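Local coordinates for protein citrate synthase (Mycobacterium tuberculosis, PDB 4TVM) that catalyses the condensation of acetyl-CoA with oxaloacetate and water to give citrate and CoA, a step of the Krebs cycle, at residues D125-N130 / S138-A143. Sequence-based numbering, arbitrary orientation.
Sequences DGFPRN and SSVVNA
Phe127 reaches from the loop to the helix and lays the far end of its ring against Ser139 and Val140. The contact is small, burying 104 Å² over both sides. Ser139 meets the edge of the ring: its OG lies near the ring plane, 3.3 Å from Phe127 CZ. Ser139 CB packs beside it, 3.4 Å from the same CZ. Val140 touches with one branch, the apolar part of the contact. Its CG2 comes obliquely to Phe127 CE2 at 3.8 Å. In Val140, CG1 stands anti to the backbone N (chi1 179°), which leaves CG2 as the methyl beside that N and turned to the ring. The hydroxyl of Ser139 has a hydrogen-bond partner outside the two segments. Ser139 O is hydrogen-bonded to Ser139 OG of the second subunit, so the ring edge rests on a serine whose backbone oxygen is bonded across the dimer interface.

The tight part is therefore one aromatic tip and two helix residues, all buried. The loop backbone stays well back, with 9.7 Å between Phe127 CA and Ser139 CA. Beyond Phe127 the chain turns to the outside, where the side chains of Arg129 and Asn130 are exposed and do not touch residues 138-143. On the helix, Asn142 ND2 bonds Ser138 O at 2.8 Å. Asn142 N also bonds this oxygen, from the opposite face of its carbonyl plane.

The contact is plain packing away from the oxaloacetate pocket. It joins the loop after helix 118-122 to helix 133-147. Phe123 of the second subunit meets the Phe127 ring edge-to-face. Within the chain, Val140 also touches loop residues Phe123 and Phe124, and Ile174 of helix 159-182, while Val141 packs on helices 159-182 and 251-262.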
ATOM      1  N   ASP A 125       1.295  -8.365 -23.117  1.00 37.79           N
ATOM      2  CA  ASP A 125       0.893  -9.551 -23.852  1.00 39.95           C
ATOM      3  C   ASP A 125       0.537 -10.734 -22.967  1.00 38.62           C
ATOM      4  O   ASP A 125      -0.261 -11.586 -23.363  1.00 36.46           O
ATOM      5  CB  ASP A 125       1.979  -9.941 -24.868  1.00 43.15           C
ATOM      6  CG  ASP A 125       2.063  -8.957 -26.025  1.00 44.76           C
ATOM      7  OD1 ASP A 125       1.209  -8.047 -26.081  1.00 41.46           O
ATOM      8  OD2 ASP A 125       2.971  -9.080 -26.878  1.00 54.24           O
ATOM      9  N   GLY A 126       1.111 -10.768 -21.767  1.00 39.67           N
ATOM     10  CA  GLY A 126       0.925 -11.873 -20.837  1.00 37.41           C
ATOM     11  C   GLY A 126      -0.387 -11.869 -20.092  1.00 40.27           C
ATOM     12  O   GLY A 126      -0.840 -12.908 -19.575  1.00 49.00           O
ATOM     13  N   PHE A 127      -1.018 -10.712 -19.997  1.00 38.07           N
ATOM     14  CA  PHE A 127      -2.328 -10.665 -19.356  1.00 35.55           C
ATOM     15  C   PHE A 127      -3.386 -11.399 -20.204  1.00 36.96           C
ATOM     16  O   PHE A 127      -3.216 -11.588 -21.416  1.00 38.12           O
ATOM     17  CB  PHE A 127      -2.727  -9.211 -19.087  1.00 32.32           C
ATOM     18  CG  PHE A 127      -1.867  -8.551 -18.050  1.00 30.82           C
ATOM     19  CD1 PHE A 127      -1.942  -8.939 -16.714  1.00 29.59           C
ATOM     20  CD2 PHE A 127      -0.980  -7.545 -18.393  1.00 31.23           C
ATOM     21  CE1 PHE A 127      -1.155  -8.316 -15.757  1.00 30.09           C
ATOM     22  CE2 PHE A 127      -0.175  -6.933 -17.431  1.00 29.69           C
ATOM     23  CZ  PHE A 127      -0.255  -7.325 -16.120  1.00 28.19           C
ATOM     24  N   PRO A 128      -4.476 -11.827 -19.561  1.00 35.84           N
ATOM     25  CA  PRO A 128      -5.537 -12.608 -20.193  1.00 36.52           C
ATOM     26  C   PRO A 128      -6.321 -11.778 -21.174  1.00 45.53           C
ATOM     27  O   PRO A 128      -6.146 -10.560 -21.186  1.00 50.04           O
ATOM     28  CB  PRO A 128      -6.419 -13.024 -19.033  1.00 31.42           C
ATOM     29  CG  PRO A 128      -5.588 -12.877 -17.842  1.00 33.06           C
ATOM     30  CD  PRO A 128      -4.565 -11.830 -18.097  1.00 33.41           C
ATOM     31  N   ARG A 129      -7.222 -12.421 -21.924  1.00 52.93           N
ATOM     32  CA  ARG A 129      -7.678 -11.904 -23.216  1.00 57.98           C
ATOM     33  C   ARG A 129      -8.322 -10.519 -23.200  1.00 66.48           C
ATOM     34  O   ARG A 129      -8.016  -9.697 -24.078  1.00 74.78           O
ATOM     35  CB  ARG A 129      -8.589 -12.906 -23.956  1.00 63.75           C
ATOM     36  CG  ARG A 129      -9.051 -12.412 -25.323  1.00 72.42           C
ATOM     37  CD  ARG A 129      -9.662 -13.502 -26.162  1.00 79.32           C
ATOM     38  NE  ARG A 129     -10.873 -14.047 -25.546  1.00 76.71           N
ATOM     39  CZ  ARG A 129     -12.096 -13.548 -25.716  1.00 79.05           C
ATOM     40  NH1 ARG A 129     -12.308 -12.473 -26.479  1.00 78.13           N
ATOM     41  NH2 ARG A 129     -13.128 -14.137 -25.118  1.00 81.15           N
ATOM     42  N   ASN A 130      -9.256 -10.249 -22.295  1.00 63.58           N
ATOM     43  CA  ASN A 130      -9.635  -8.856 -22.108  1.00 65.78           C
ATOM     44  C   ASN A 130      -9.823  -8.535 -20.651  1.00 68.13           C
ATOM     45  O   ASN A 130     -10.932  -8.441 -20.135  1.00 71.49           O
ATOM     46  CB  ASN A 130     -10.716  -8.269 -23.076  1.00 72.10           C
ATOM     47  CG  ASN A 130     -11.849  -9.222 -23.454  1.00 72.82           C
ATOM     48  OD1 ASN A 130     -12.495  -9.843 -22.604  1.00 82.33           O
ATOM     49  ND2 ASN A 130     -12.153  -9.264 -24.748  1.00 66.00           N
ATOM     50  N   SER A 138      -1.956  -1.929 -11.877  1.00 39.84           N
ATOM     51  CA  SER A 138      -1.158  -2.135 -10.654  1.00 43.98           C
ATOM     52  C   SER A 138       0.028  -3.067 -10.992  1.00 42.84           C
ATOM     53  O   SER A 138       1.159  -2.876 -10.521  1.00 37.83           O
ATOM     54  CB  SER A 138      -2.011  -2.774  -9.576  1.00 45.27           C
ATOM     55  OG  SER A 138      -2.761  -3.830 -10.173  1.00 48.14           O
ATOM     56  N   SER A 139      -0.240  -4.060 -11.838  1.00 37.17           N
ATOM     57  CA  SER A 139       0.759  -5.044 -12.141  1.00 38.25           C
ATOM     58  C   SER A 139       1.925  -4.372 -12.829  1.00 39.49           C
ATOM     59  O   SER A 139       3.085  -4.629 -12.494  1.00 44.67           O
ATOM     60  CB  SER A 139       0.157  -6.139 -13.005  1.00 36.27           C
ATOM     61  OG  SER A 139       0.989  -7.275 -13.036  1.00 35.19           O
ATOM     62  N   VAL A 140       1.601  -3.498 -13.780  1.00 37.24           N
ATOM     63  CA  VAL A 140       2.599  -2.863 -14.636  1.00 35.31           C
ATOM     64  C   VAL A 140       3.399  -1.794 -13.886  1.00 34.28           C
ATOM     65  O   VAL A 140       4.574  -1.643 -14.074  1.00 37.92           O
ATOM     66  CB  VAL A 140       1.922  -2.306 -15.897  1.00 35.81           C
ATOM     67  CG1 VAL A 140       2.928  -1.610 -16.802  1.00 36.88           C
ATOM     68  CG2 VAL A 140       1.272  -3.450 -16.670  1.00 36.06           C
ATOM     69  N   VAL A 141       2.769  -1.110 -12.955  1.00 34.26           N
ATOM     70  CA  VAL A 141       3.462  -0.127 -12.160  1.00 34.22           C
ATOM     71  C   VAL A 141       4.530  -0.747 -11.265  1.00 35.77           C
ATOM     72  O   VAL A 141       5.633  -0.237 -11.174  1.00 33.87           O
ATOM     73  CB  VAL A 141       2.448   0.670 -11.339  1.00 34.82           C
ATOM     74  CG1 VAL A 141       3.141   1.665 -10.407  1.00 36.77           C
ATOM     75  CG2 VAL A 141       1.518   1.399 -12.289  1.00 34.52           C
ATOM     76  N   ASN A 142       4.208  -1.834 -10.579  1.00 41.75           N
ATOM     77  CA  ASN A 142       5.242  -2.579  -9.847  1.00 43.25           C
ATOM     78  C   ASN A 142       6.383  -3.015 -10.764  1.00 45.25           C
ATOM     79  O   ASN A 142       7.559  -2.897 -10.396  1.00 46.84           O
ATOM     80  CB  ASN A 142       4.617  -3.759  -9.148  1.00 49.45           C
ATOM     81  CG  ASN A 142       3.796  -3.322  -7.931  1.00 56.92           C
ATOM     82  OD1 ASN A 142       4.356  -2.881  -6.904  1.00 52.82           O
ATOM     83  ND2 ASN A 142       2.471  -3.403  -8.048  1.00 49.33           N
ATOM     84  N   ALA A 143       6.048  -3.420 -11.989  1.00 43.83           N
ATOM     85  CA  ALA A 143       7.056  -3.855 -12.954  1.00 44.28           C
ATOM     86  C   ALA A 143       8.001  -2.729 -13.435  1.00 44.66           C
ATOM     87  O   ALA A 143       9.066  -2.990 -14.034  1.00 50.69           O
ATOM     88  CB  ALA A 143       6.372  -4.508 -14.139  1.00 45.19           C
TER